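Local coordinates for putative type VI secretion protein (Escherichia coli, PDB 6SKI) that probably acts as a phospholipase toxin effector that the type VI secretion system delivers after loading onto its VgrG spike, at residues H103-L108 / R422-A427; G156-T161 / A207-E212; E174-G177 / D183-I186; T246-G251 / V267-R272; L451-D456 / E476-I481. One frame throughout, in Å; residues are numbered along the deposited sequence.

Contact 1: residues H103-L108 / R422-A427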
# COMPACT_ATOMS: atom_id res chain seq x y z
N HIS A 103 7.93 2.96 2.74
CA HIS A 103 8.83 4.11 2.74
C HIS A 103 10.24 3.71 3.14
O HIS A 103 11.22 4.10 2.49
CB HIS A 103 8.29 5.18 3.70
CG HIS A 103 9.17 6.39 3.80
ND1 HIS A 103 10.12 6.53 4.78
CD2 HIS A 103 9.22 7.51 3.06
CE1 HIS A 103 10.74 7.69 4.63
NE2 HIS A 103 10.21 8.31 3.59
N TRP A 104 10.36 2.91 4.20
CA TRP A 104 11.68 2.52 4.68
C TRP A 104 12.35 1.54 3.74
O TRP A 104 13.57 1.57 3.56
CB TRP A 104 11.56 1.94 6.09
CG TRP A 104 11.08 2.93 7.09
CD1 TRP A 104 9.97 2.83 7.86
CD2 TRP A 104 11.70 4.17 7.42
NE1 TRP A 104 9.85 3.94 8.65
CE2 TRP A 104 10.90 4.78 8.40
CE3 TRP A 104 12.84 4.84 6.98
CZ2 TRP A 104 11.21 6.01 8.96
CZ3 TRP A 104 13.15 6.06 7.53
CH2 TRP A 104 12.34 6.64 8.51
N LEU A 105 11.57 0.64 3.13
CA LEU A 105 12.13 -0.25 2.13
C LEU A 105 12.62 0.53 0.92
O LEU A 105 13.66 0.19 0.33
CB LEU A 105 11.09 -1.29 1.71
CG LEU A 105 10.88 -2.47 2.65
CD1 LEU A 105 9.67 -3.26 2.20
CD2 LEU A 105 12.10 -3.36 2.71
N ASN A 106 11.89 1.57 0.52
CA ASN A 106 12.34 2.43 -0.57
C ASN A 106 13.63 3.14 -0.20
O ASN A 106 14.57 3.20 -1.00
CB ASN A 106 11.24 3.43 -0.92
CG ASN A 106 11.52 4.18 -2.20
OD1 ASN A 106 11.37 3.64 -3.29
ND2 ASN A 106 11.92 5.43 -2.07
N ILE A 107 13.69 3.70 1.01
CA ILE A 107 14.90 4.38 1.45
C ILE A 107 16.08 3.42 1.53
O ILE A 107 17.23 3.81 1.28
CB ILE A 107 14.65 5.08 2.81
CG1 ILE A 107 13.59 6.17 2.67
CG2 ILE A 107 15.93 5.66 3.37
CD1 ILE A 107 13.66 6.96 1.39
N LEU A 108 15.82 2.15 1.85
CA LEU A 108 16.88 1.18 2.05
C LEU A 108 17.18 0.35 0.82
O LEU A 108 18.25 -0.26 0.75
CB LEU A 108 16.52 0.24 3.21
CG LEU A 108 16.65 0.80 4.62
CD1 LEU A 108 16.10 -0.19 5.62
CD2 LEU A 108 18.10 1.11 4.92
N ARG A 422 12.28 -5.57 9.35
CA ARG A 422 13.46 -6.43 9.33
C ARG A 422 13.12 -7.82 8.80
O ARG A 422 13.94 -8.44 8.12
CB ARG A 422 14.07 -6.50 10.73
CG ARG A 422 14.77 -5.21 11.09
CD ARG A 422 14.92 -5.03 12.57
NE ARG A 422 15.17 -3.63 12.88
CZ ARG A 422 16.37 -3.11 13.06
NH1 ARG A 422 17.45 -3.87 12.95
NH2 ARG A 422 16.50 -1.82 13.34
N VAL A 423 11.92 -8.31 9.09
CA VAL A 423 11.51 -9.60 8.53
C VAL A 423 11.39 -9.51 7.01
O VAL A 423 11.86 -10.39 6.28
CB VAL A 423 10.20 -10.08 9.17
CG1 VAL A 423 9.84 -11.45 8.65
CG2 VAL A 423 10.35 -10.12 10.67
N MET A 424 10.76 -8.44 6.51
CA MET A 424 10.66 -8.28 5.06
C MET A 424 12.03 -8.07 4.42
O MET A 424 12.28 -8.54 3.31
CB MET A 424 9.73 -7.12 4.71
CG MET A 424 9.36 -7.07 3.23
SD MET A 424 8.50 -8.52 2.60
CE MET A 424 6.94 -8.40 3.46
N LEU A 425 12.94 -7.38 5.12
CA LEU A 425 14.29 -7.21 4.61
C LEU A 425 15.01 -8.54 4.51
O LEU A 425 15.72 -8.80 3.53
CB LEU A 425 15.08 -6.25 5.51
CG LEU A 425 14.77 -4.76 5.44
CD1 LEU A 425 15.29 -4.07 6.69
CD2 LEU A 425 15.38 -4.15 4.21
N ASP A 426 14.83 -9.41 5.51
CA ASP A 426 15.44 -10.73 5.46
C ASP A 426 14.89 -11.54 4.30
O ASP A 426 15.66 -12.19 3.57
CB ASP A 426 15.22 -11.45 6.78
CG ASP A 426 16.00 -12.74 6.88
OD1 ASP A 426 17.15 -12.78 6.41
OD2 ASP A 426 15.46 -13.72 7.44
N ALA A 427 13.58 -11.50 4.10
CA ALA A 427 12.98 -12.24 2.99
C ALA A 427 13.50 -11.74 1.65
O ALA A 427 13.89 -12.53 0.78
CB ALA A 427 11.46 -12.12 3.05

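Contact 2: residues G156-T161 / A207-E212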
# COMPACT_ATOMS: atom_id res chain seq x y z
N GLY A 156 -8.80 2.05 -7.57
CA GLY A 156 -7.48 2.62 -7.35
C GLY A 156 -6.34 1.68 -7.64
O GLY A 156 -5.23 2.13 -7.94
N VAL A 157 -6.56 0.37 -7.52
CA VAL A 157 -5.46 -0.58 -7.67
C VAL A 157 -4.90 -0.55 -9.09
O VAL A 157 -3.69 -0.43 -9.31
CB VAL A 157 -5.92 -1.99 -7.27
CG1 VAL A 157 -5.07 -3.05 -7.94
CG2 VAL A 157 -5.90 -2.15 -5.76
N VAL A 158 -5.79 -0.64 -10.09
CA VAL A 158 -5.34 -0.64 -11.48
C VAL A 158 -4.77 0.71 -11.86
O VAL A 158 -3.77 0.80 -12.59
CB VAL A 158 -6.51 -1.06 -12.39
CG1 VAL A 158 -6.01 -1.30 -13.81
CG2 VAL A 158 -7.18 -2.30 -11.84
N THR A 159 -5.39 1.79 -11.38
CA THR A 159 -4.86 3.13 -11.65
C THR A 159 -3.48 3.30 -11.05
O THR A 159 -2.62 3.97 -11.64
CB THR A 159 -5.83 4.17 -11.10
OG1 THR A 159 -7.01 4.20 -11.91
CG2 THR A 159 -5.21 5.56 -11.10
N LYS A 160 -3.22 2.68 -9.90
CA LYS A 160 -1.91 2.77 -9.29
C LYS A 160 -0.89 1.94 -10.06
O LYS A 160 0.28 2.32 -10.15
CB LYS A 160 -1.97 2.34 -7.83
CG LYS A 160 -2.59 3.39 -6.93
CD LYS A 160 -1.59 4.48 -6.58
CE LYS A 160 -2.30 5.73 -6.11
NZ LYS A 160 -1.34 6.84 -5.88
N THR A 161 -1.31 0.81 -10.63
CA THR A 161 -0.39 0.09 -11.51
C THR A 161 -0.07 0.89 -12.77
O THR A 161 1.07 0.84 -13.26
CB THR A 161 -0.95 -1.29 -11.86
OG1 THR A 161 -2.13 -1.14 -12.67
CG2 THR A 161 -1.29 -2.06 -10.60
N ALA A 207 2.24 -7.50 -10.41
CA ALA A 207 2.95 -8.74 -10.71
C ALA A 207 2.21 -9.53 -11.77
O ALA A 207 2.82 -10.06 -12.70
CB ALA A 207 3.12 -9.56 -9.43
N ASN A 208 0.88 -9.55 -11.69
CA ASN A 208 0.11 -10.29 -12.68
C ASN A 208 0.26 -9.65 -14.05
O ASN A 208 0.40 -10.36 -15.06
CB ASN A 208 -1.35 -10.37 -12.26
CG ASN A 208 -1.59 -11.44 -11.21
OD1 ASN A 208 -2.18 -11.18 -10.17
ND2 ASN A 208 -1.12 -12.65 -11.49
N ARG A 209 0.28 -8.32 -14.11
CA ARG A 209 0.51 -7.65 -15.38
C ARG A 209 1.88 -8.00 -15.93
O ARG A 209 2.07 -8.05 -17.15
CB ARG A 209 0.36 -6.14 -15.21
CG ARG A 209 -1.04 -5.72 -14.81
CD ARG A 209 -1.16 -4.22 -14.70
NE ARG A 209 -0.97 -3.56 -15.99
CZ ARG A 209 -1.44 -2.35 -16.28
NH1 ARG A 209 -2.12 -1.67 -15.37
NH2 ARG A 209 -1.23 -1.83 -17.48
N VAL A 210 2.85 -8.24 -15.06
CA VAL A 210 4.16 -8.67 -15.54
C VAL A 210 4.10 -10.13 -15.96
O VAL A 210 4.76 -10.54 -16.92
CB VAL A 210 5.23 -8.43 -14.46
CG1 VAL A 210 6.57 -8.98 -14.92
CG2 VAL A 210 5.34 -6.96 -14.15
N MET A 211 3.28 -10.93 -15.28
CA MET A 211 3.15 -12.33 -15.65
C MET A 211 2.40 -12.48 -16.96
O MET A 211 2.76 -13.32 -17.79
CB MET A 211 2.44 -13.10 -14.53
CG MET A 211 2.72 -14.58 -14.52
SD MET A 211 1.51 -15.45 -13.50
CE MET A 211 2.02 -17.14 -13.75
N GLU A 212 1.37 -11.67 -17.17
CA GLU A 212 0.63 -11.64 -18.42
C GLU A 212 1.38 -10.93 -19.53
O GLU A 212 0.88 -10.87 -20.66
CB GLU A 212 -0.72 -10.95 -18.20
CG GLU A 212 -1.73 -11.81 -17.49
CD GLU A 212 -2.77 -10.99 -16.75
OE1 GLU A 212 -3.39 -11.53 -15.81
OE2 GLU A 212 -2.95 -9.81 -17.11

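Contact 3: residues E174-G177 / D183-I186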
# COMPACT_ATOMS: atom_id res chain seq x y z
N GLU A 174 15.82 8.38 -15.69
CA GLU A 174 16.84 8.88 -14.77
C GLU A 174 18.06 7.98 -14.75
O GLU A 174 19.20 8.46 -14.78
CB GLU A 174 16.25 9.01 -13.36
CG GLU A 174 15.17 10.07 -13.24
CD GLU A 174 14.48 10.04 -11.90
OE1 GLU A 174 14.85 9.19 -11.05
OE2 GLU A 174 13.56 10.85 -11.68
N PHE A 175 17.85 6.66 -14.74
CA PHE A 175 18.98 5.73 -14.71
C PHE A 175 19.84 5.87 -15.95
O PHE A 175 21.07 5.91 -15.85
CB PHE A 175 18.49 4.29 -14.58
CG PHE A 175 19.58 3.27 -14.73
CD1 PHE A 175 20.69 3.30 -13.91
CD2 PHE A 175 19.51 2.31 -15.72
CE1 PHE A 175 21.69 2.37 -14.05
CE2 PHE A 175 20.52 1.39 -15.87
CZ PHE A 175 21.61 1.42 -15.04
N MET A 176 19.23 5.94 -17.13
CA MET A 176 20.00 6.06 -18.35
C MET A 176 20.44 7.49 -18.62
O MET A 176 21.17 7.72 -19.59
CB MET A 176 19.19 5.51 -19.53
CG MET A 176 19.15 4.00 -19.56
SD MET A 176 20.79 3.28 -19.75
CE MET A 176 20.70 2.66 -21.42
N GLY A 177 20.02 8.44 -17.79
CA GLY A 177 20.57 9.77 -17.83
C GLY A 177 21.79 9.88 -16.95
O GLY A 177 22.65 10.74 -17.17
N ASP A 183 28.00 1.77 -22.26
CA ASP A 183 28.93 0.73 -22.68
C ASP A 183 28.32 -0.65 -22.46
O ASP A 183 29.03 -1.66 -22.54
CB ASP A 183 30.24 0.87 -21.91
CG ASP A 183 31.38 0.07 -22.51
OD1 ASP A 183 31.19 -0.58 -23.56
OD2 ASP A 183 32.48 0.08 -21.92
N PHE A 184 27.02 -0.72 -22.18
CA PHE A 184 26.37 -1.95 -21.78
C PHE A 184 25.01 -2.04 -22.43
O PHE A 184 24.44 -1.04 -22.88
CB PHE A 184 26.23 -2.02 -20.25
CG PHE A 184 25.51 -0.84 -19.66
CD1 PHE A 184 26.21 0.27 -19.25
CD2 PHE A 184 24.13 -0.86 -19.51
CE1 PHE A 184 25.55 1.35 -18.71
CE2 PHE A 184 23.48 0.22 -18.96
CZ PHE A 184 24.19 1.33 -18.56
N CYS A 185 24.49 -3.26 -22.48
CA CYS A 185 23.11 -3.53 -22.84
C CYS A 185 22.40 -4.10 -21.62
O CYS A 185 22.97 -4.90 -20.88
CB CYS A 185 23.03 -4.50 -24.01
SG CYS A 185 21.35 -4.89 -24.52
N ILE A 186 21.15 -3.69 -21.42
CA ILE A 186 20.34 -4.25 -20.34
C ILE A 186 19.86 -5.62 -20.80
O ILE A 186 18.98 -5.73 -21.66
CB ILE A 186 19.18 -3.33 -19.98
CG1 ILE A 186 19.72 -1.98 -19.49
CG2 ILE A 186 18.31 -3.96 -18.91
CD1 ILE A 186 18.66 -0.93 -19.30

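Contact 4: residues T246-G251 / V267-R272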
# COMPACT_ATOMS: atom_id res chain seq x y z
N THR A 246 -2.32 -7.64 2.59
CA THR A 246 -3.13 -7.37 1.40
C THR A 246 -4.58 -7.14 1.79
O THR A 246 -5.26 -8.05 2.26
CB THR A 246 -3.01 -8.50 0.39
OG1 THR A 246 -1.63 -8.83 0.21
CG2 THR A 246 -3.60 -8.08 -0.93
N VAL A 247 -5.05 -5.91 1.59
CA VAL A 247 -6.45 -5.56 1.75
C VAL A 247 -6.86 -4.93 0.42
O VAL A 247 -6.53 -3.78 0.14
CB VAL A 247 -6.69 -4.60 2.92
CG1 VAL A 247 -8.14 -4.17 2.97
CG2 VAL A 247 -6.27 -5.24 4.23
N ALA A 248 -7.58 -5.70 -0.40
CA ALA A 248 -7.89 -5.24 -1.75
C ALA A 248 -8.72 -3.97 -1.74
O ALA A 248 -8.46 -3.04 -2.51
CB ALA A 248 -8.61 -6.35 -2.52
N ALA A 249 -9.73 -3.91 -0.87
CA ALA A 249 -10.59 -2.75 -0.78
C ALA A 249 -10.84 -2.41 0.68
O ALA A 249 -11.08 -3.30 1.50
CB ALA A 249 -11.93 -2.99 -1.48
N ILE A 250 -10.77 -1.12 1.00
CA ILE A 250 -11.13 -0.64 2.33
C ILE A 250 -12.41 0.16 2.19
O ILE A 250 -12.39 1.37 1.93
CB ILE A 250 -10.00 0.21 2.95
CG1 ILE A 250 -8.71 -0.61 3.05
CG2 ILE A 250 -10.40 0.70 4.32
CD1 ILE A 250 -7.46 0.22 3.08
N GLY A 251 -13.54 -0.51 2.36
CA GLY A 251 -14.83 0.06 2.04
C GLY A 251 -15.43 -0.58 0.81
O GLY A 251 -15.09 -1.70 0.42
N VAL A 267 -9.05 -6.27 -10.78
CA VAL A 267 -7.83 -6.46 -10.02
C VAL A 267 -7.50 -7.95 -9.97
O VAL A 267 -8.36 -8.79 -9.69
CB VAL A 267 -7.93 -5.85 -8.61
CG1 VAL A 267 -8.50 -4.45 -8.69
CG2 VAL A 267 -8.79 -6.69 -7.68
N LYS A 268 -6.26 -8.28 -10.32
CA LYS A 268 -5.78 -9.65 -10.34
C LYS A 268 -4.92 -9.85 -9.10
O LYS A 268 -3.85 -9.26 -8.98
CB LYS A 268 -5.01 -9.92 -11.62
CG LYS A 268 -5.90 -10.26 -12.81
CD LYS A 268 -5.53 -9.49 -14.07
CE LYS A 268 -4.11 -8.97 -14.03
NZ LYS A 268 -3.75 -8.26 -15.29
N LEU A 269 -5.40 -10.67 -8.17
CA LEU A 269 -4.74 -10.84 -6.88
C LEU A 269 -4.27 -12.27 -6.66
O LEU A 269 -3.71 -12.56 -5.60
CB LEU A 269 -5.68 -10.43 -5.75
CG LEU A 269 -5.95 -8.94 -5.59
CD1 LEU A 269 -6.35 -8.64 -4.17
CD2 LEU A 269 -4.75 -8.14 -6.00
N GLU A 270 -4.45 -13.15 -7.63
CA GLU A 270 -4.06 -14.54 -7.49
C GLU A 270 -2.64 -14.69 -8.00
O GLU A 270 -2.31 -14.20 -9.08
CB GLU A 270 -5.01 -15.46 -8.27
CG GLU A 270 -5.01 -16.91 -7.79
CD GLU A 270 -4.44 -17.87 -8.81
OE1 GLU A 270 -4.74 -17.72 -10.01
OE2 GLU A 270 -3.70 -18.79 -8.40
N LEU A 271 -1.80 -15.35 -7.21
CA LEU A 271 -0.37 -15.42 -7.48
C LEU A 271 -0.04 -16.86 -7.85
O LEU A 271 0.11 -17.72 -6.98
CB LEU A 271 0.44 -14.96 -6.27
CG LEU A 271 0.10 -13.56 -5.75
CD1 LEU A 271 0.87 -13.26 -4.48
CD2 LEU A 271 0.37 -12.52 -6.81
N ARG A 272 0.09 -17.12 -9.15
CA ARG A 272 0.38 -18.45 -9.64
C ARG A 272 1.87 -18.71 -9.53
O ARG A 272 2.67 -17.78 -9.42
CB ARG A 272 -0.14 -18.57 -11.07
CG ARG A 272 -1.66 -18.52 -11.14
CD ARG A 272 -2.19 -18.46 -12.56
NE ARG A 272 -1.69 -17.29 -13.29
CZ ARG A 272 -1.33 -17.32 -14.57
NH1 ARG A 272 -1.41 -18.45 -15.26
NH2 ARG A 272 -0.89 -16.22 -15.16

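Contact 5: residues L451-D456 / E476-I481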
# COMPACT_ATOMS: atom_id res chain seq x y z
N LEU A 451 12.59 -5.39 22.46
CA LEU A 451 12.16 -5.94 21.18
C LEU A 451 13.31 -6.49 20.35
O LEU A 451 13.07 -6.91 19.22
CB LEU A 451 11.43 -4.86 20.37
CG LEU A 451 9.95 -4.62 20.69
CD1 LEU A 451 9.28 -3.94 19.52
CD2 LEU A 451 9.25 -5.92 21.03
N ILE A 452 14.53 -6.50 20.87
CA ILE A 452 15.65 -6.95 20.05
C ILE A 452 15.59 -8.46 19.84
O ILE A 452 15.46 -8.94 18.71
CB ILE A 452 17.00 -6.52 20.66
CG1 ILE A 452 17.32 -5.09 20.23
CG2 ILE A 452 18.12 -7.43 20.21
CD1 ILE A 452 18.41 -4.45 21.05
N PHE A 453 15.62 -9.23 20.93
CA PHE A 453 15.63 -10.68 20.79
C PHE A 453 14.36 -11.17 20.11
O PHE A 453 14.42 -12.03 19.23
CB PHE A 453 15.80 -11.34 22.16
CG PHE A 453 15.24 -12.73 22.25
CD1 PHE A 453 16.00 -13.83 21.87
CD2 PHE A 453 13.97 -12.96 22.76
CE1 PHE A 453 15.49 -15.11 21.96
CE2 PHE A 453 13.45 -14.24 22.84
CZ PHE A 453 14.22 -15.31 22.45
N LEU A 454 13.22 -10.58 20.46
CA LEU A 454 11.97 -10.94 19.81
C LEU A 454 12.06 -10.74 18.31
O LEU A 454 11.60 -11.59 17.54
CB LEU A 454 10.81 -10.13 20.37
CG LEU A 454 10.44 -10.44 21.81
CD1 LEU A 454 9.36 -9.50 22.30
CD2 LEU A 454 9.99 -11.87 21.89
N ALA A 455 12.70 -9.65 17.87
CA ALA A 455 12.85 -9.44 16.44
C ALA A 455 13.60 -10.60 15.81
O ALA A 455 13.17 -11.14 14.78
CB ALA A 455 13.56 -8.13 16.16
N ASP A 456 14.69 -11.02 16.45
CA ASP A 456 15.41 -12.19 15.96
C ASP A 456 14.47 -13.36 15.81
O ASP A 456 14.41 -13.98 14.73
CB ASP A 456 16.55 -12.53 16.92
CG ASP A 456 17.69 -11.55 16.83
OD1 ASP A 456 17.60 -10.59 16.04
OD2 ASP A 456 18.69 -11.73 17.57
N GLU A 476 3.50 -16.76 25.38
CA GLU A 476 2.53 -15.80 25.88
C GLU A 476 3.20 -14.64 26.60
O GLU A 476 2.71 -13.51 26.57
CB GLU A 476 1.50 -16.49 26.78
CG GLU A 476 0.89 -17.71 26.12
CD GLU A 476 -0.33 -17.37 25.30
OE1 GLU A 476 -0.48 -17.92 24.19
OE2 GLU A 476 -1.15 -16.54 25.76
N GLU A 477 4.34 -14.89 27.25
CA GLU A 477 5.13 -13.79 27.79
C GLU A 477 5.65 -12.90 26.67
O GLU A 477 5.58 -11.67 26.75
CB GLU A 477 6.29 -14.33 28.62
CG GLU A 477 5.93 -15.40 29.64
CD GLU A 477 5.81 -16.79 29.02
OE1 GLU A 477 4.94 -16.98 28.14
OE2 GLU A 477 6.58 -17.68 29.41
N GLU A 478 6.17 -13.53 25.62
CA GLU A 478 6.63 -12.78 24.46
C GLU A 478 5.46 -12.08 23.78
O GLU A 478 5.62 -10.95 23.31
CB GLU A 478 7.33 -13.73 23.49
CG GLU A 478 8.63 -14.28 24.02
CD GLU A 478 9.26 -15.27 23.08
OE1 GLU A 478 8.53 -15.88 22.28
OE2 GLU A 478 10.50 -15.45 23.14
N LEU A 479 4.29 -12.71 23.75
CA LEU A 479 3.13 -12.08 23.15
C LEU A 479 2.61 -10.92 23.98
O LEU A 479 2.05 -9.98 23.43
CB LEU A 479 2.02 -13.11 22.94
CG LEU A 479 2.14 -13.95 21.68
CD1 LEU A 479 0.90 -14.80 21.49
CD2 LEU A 479 2.36 -13.06 20.47
N TYR A 480 2.84 -10.94 25.29
CA TYR A 480 2.52 -9.81 26.16
C TYR A 480 3.46 -8.64 25.88
O TYR A 480 3.02 -7.49 25.67
CB TYR A 480 2.62 -10.26 27.61
CG TYR A 480 2.30 -9.23 28.66
CD1 TYR A 480 0.98 -8.96 29.01
CD2 TYR A 480 3.30 -8.55 29.32
CE1 TYR A 480 0.69 -8.02 29.97
CE2 TYR A 480 3.02 -7.61 30.29
CZ TYR A 480 1.70 -7.35 30.61
OH TYR A 480 1.41 -6.42 31.58
N ILE A 481 4.76 -8.92 25.85
CA ILE A 481 5.74 -7.89 25.53
C ILE A 481 5.45 -7.29 24.16
O ILE A 481 5.61 -6.09 23.94
CB ILE A 481 7.17 -8.46 25.61
CG1 ILE A 481 7.43 -9.02 27.01
CG2 ILE A 481 8.18 -7.40 25.26
CD1 ILE A 481 8.60 -9.96 27.07

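Contact 1: residues H103-L108 / R422-A427
Leu105 and Leu425, with CA atoms 7.7 Å apart, mark where segments 103-108 and 422-427 come nearest, their helix axes 11.1 Å apart and their N-to-C directions 46° apart. At that spacing the backbones do not meet, and leucine and methionine side chains fill the space between them. The two leucines slide past each other in opposite directions, and CD2 of Leu105 lies 3.7 Å from CD2 of Leu425. In both residues CB starts out along the gap, and CG, anti to the carbonyl carbon (chi1 -79° in Leu105), brings the branched end over to the partner helix. The other branch of Leu105 meets Met424, CD1 lying 4.0 Å from CG of that residue, with the two side chains at about a right angle. Helices laid over a largely parallel sheet are what the alpha/beta-hydrolase relationship of this protein leads one to expect, and here the sheet lies directly beneath: Leu105 touches Phe42 of strand 22-43, while Met424 rests on Phe280 and Ile282 of strand 278-284. The methionine chain bends at chi2 and chi3, which leads its end away from segment 103-108 although its CB points toward it. One turn beyond Leu105, Leu108 uses CD1 to touch CD1 of Leu425 at 4.1 Å, again roughly at a right angle. Beyond this apolar layer, Asp426 forms salt bridges with Lys463 and Arg466 of helix 452-466.

Contact 2: residues G156-T161 / A207-E212
Thr161 and Arg209 are the nearest pair of two helical segments, the first turns of helix 156-178 and the last of helix 198-211, and their CA atoms are still 8.7 Å apart. The long arginine spans most of that distance. Its chain runs straight through chi2, then bends at chi3 (66°), bringing the guanidinium edge up to the threonine hydroxyl. NH1 of Arg209 donates to OG1 of Thr161 at 2.8 Å, but the angle of 128° at the hydrogen makes the bond weak. The acceptor lies near the guanidinium plane, as does O of Val158, which remains 4.1 Å from NH1 of Arg209. The hydroxyl of Thr161 turns back on its own helix and donates to that same carbonyl, 2.5 Å from OG1 to O of Val158, a shortness not to be read closely at this resolution. The stronger partner of NH1 is the carboxylate of Asp162, a salt bridge that probably does more than the hydroxyl to fix the group. CD of Arg209 passes Thr161 at a slant, 3.8 Å from its OG1. Helix 198-211 follows strand 184-195, consistent with the helix after the nucleophile elbow of an alpha/beta hydrolase. Around the contact, Val157 packs on Ala201 and His205 of that helix, Arg209 lies against Ala216 and Ile217 of helix 215-225, and Ala207 and Val210 rest on strand 237-243.

Contact 3: residues E174-G177 / D183-I186
Met176 and Phe184 form the sulfur-aromatic part of this contact, a Met-aromatic pair between residues near the C-terminal part of helix 156-178 and the first residues of strand 184-195. SD of Met176 sits 4.1 Å from CZ of Phe184, and nearly as near to CE2 of that ring. Measured to the ring centroid of Phe184, the SD of Met176 is 5.1 Å away and 64° off the ring normal, an oblique approach. The methionine starts out along the gap, but bends at chi2 and chi3 bring its end back to the phenylalanine, and the two side chains slide past each other in opposite directions. On the strand, CG of Phe184 stands between the backbone N and the carbonyl carbon (chi1 55°), and the ring reaches toward the helix.

Apolar packing supplies the rest. CZ of Phe175 lies 4.4 Å from CZ of Phe184, the two rings approaching obliquely. Ile186, two residues further along the strand, points the same way as Phe184, whereas Cys185 between them points away, the alternation expected of an extended strand. CD1 of Ile186 only approaches the ring of Phe175, 4.5 Å from its CE2.

The short turn joining helix and strand is part of a beta-alpha-beta crossover that leads from strand 121-128 to strand 184-195, past strand 22-43. Phe184 packs on Arg33 and Val35 of strand 22-43, and Phe175 on its Leu37; Leu225 of helix 215-225 touches both Met176 and Ile186, and Cys185 packs on a basic side chain of the other protein chain.

Contact 4: residues T246-G251 / V267-R272
Leu269 reaches from its own segment to Ala248, the two CA atoms being 8.2 Å apart, and its side chain makes the contact step by step. CB of Leu269 already points at segment 246-251, yet remains 6.0 Å from CB of Ala248. With CG anti to the carbonyl carbon (chi1 -72°), the next atom gains a little over an ångström: CG of Leu269 is 4.8 Å from CB of Ala248. The branches then part company. CD1 goes on to the alanine, lying 3.6 Å from CB of Ala248, and also approaches the methyl of Thr246, with CD1 of Leu269 4.3 Å from CG2 of Thr246. CD2 takes the other direction and stays 5.5 Å from CB of Ala248.

Both segments belong to the long connection between the parallel strands 237-243 and 278-284, within the range of the Tle1-like catalytic family, and neither is regular helix or strand. Segment 246-251 directly follows Asp245, which with Ser197 and His310 makes a charge-relay geometry consistent with the catalytic triad of an alpha/beta hydrolase. Val247 turns its side chain away from Leu269 and touches Ser197 and His310, whereas Thr246 and Ala248 point at the leucine; the side chain of Thr246 lies near the three triad residues without touching them.

Asn295 of strand 294-296 is a common neighbour, touched by both Ala248 and Leu269 and donating its side-chain amide to the carbonyl of Thr246. Arg204 of helix 198-211 likewise serves both segments, with NH2 bonded to the carbonyl O of Leu269 and NH1 making a weak bond to OG1 of Thr246.

Contact 5: residues L451-D456 / E476-I481
Two helices that follow each other in the chain, 452-466 and 476-483, pack here through Leu454, Glu478 and Ile481; over the short segments their axes pass 11.2 Å apart and their directions differ by 116°. Leu454 and Glu478 stand nearest, CA to CA 7.3 Å, and both point across the gap. The leucine divides its two methyls between residues one turn apart on the other helix. CD2 of Leu454 lies against the aliphatic part of the glutamate, 3.5 Å from CG of Glu478, and CD1 of Leu454 meets CG2 of Ile481 at 3.8 Å. Beyond CG the glutamate chain is extended, which carries its carboxylate past the leucine to the side where Phe453 is exposed. There OE2 of Glu478 comes to the edge of the Phe453 ring, near its plane and 3.2 Å from CE2 of Phe453. Ring and carboxylate planes are turned 51° against each other. The other oxygen, OE1, has stronger partners, a salt bridge to Lys457 and the backbone N of Thr475, so the carboxylate is probably held chiefly by these. Helix 452-466 also packs against helix 416-431, through Leu451 on Trp416 and Ala455 on Val419, while on helix 476-483 Leu479 rests on His370, and Tyr480 on Pro373 and the ring of His374.

How the contacts relate
Contacts 1, 2 and 3 are buried, 4 and 5 only partly so; contact 3, though buried locally, lies about 33 Å from the chain's centre, beside the other protein chain. Contact 1 is purely apolar and lies against the sheet; contact 5 lies one helix outward, where helix 452-466 backs onto the helix 416-431 of contact 1, and an acidic side chain joins the packing. Contacts 2 and 3 share helix 156-178, about 25 Å apart between centres: polar where it begins, aromatic, with one methionine sulfur, where it ends. Contact 4, nearest the chain's centre, joins irregular loop segments by methyl groups. Contacts 2 and 4 touch through the salt bridge of Glu212 with Lys268.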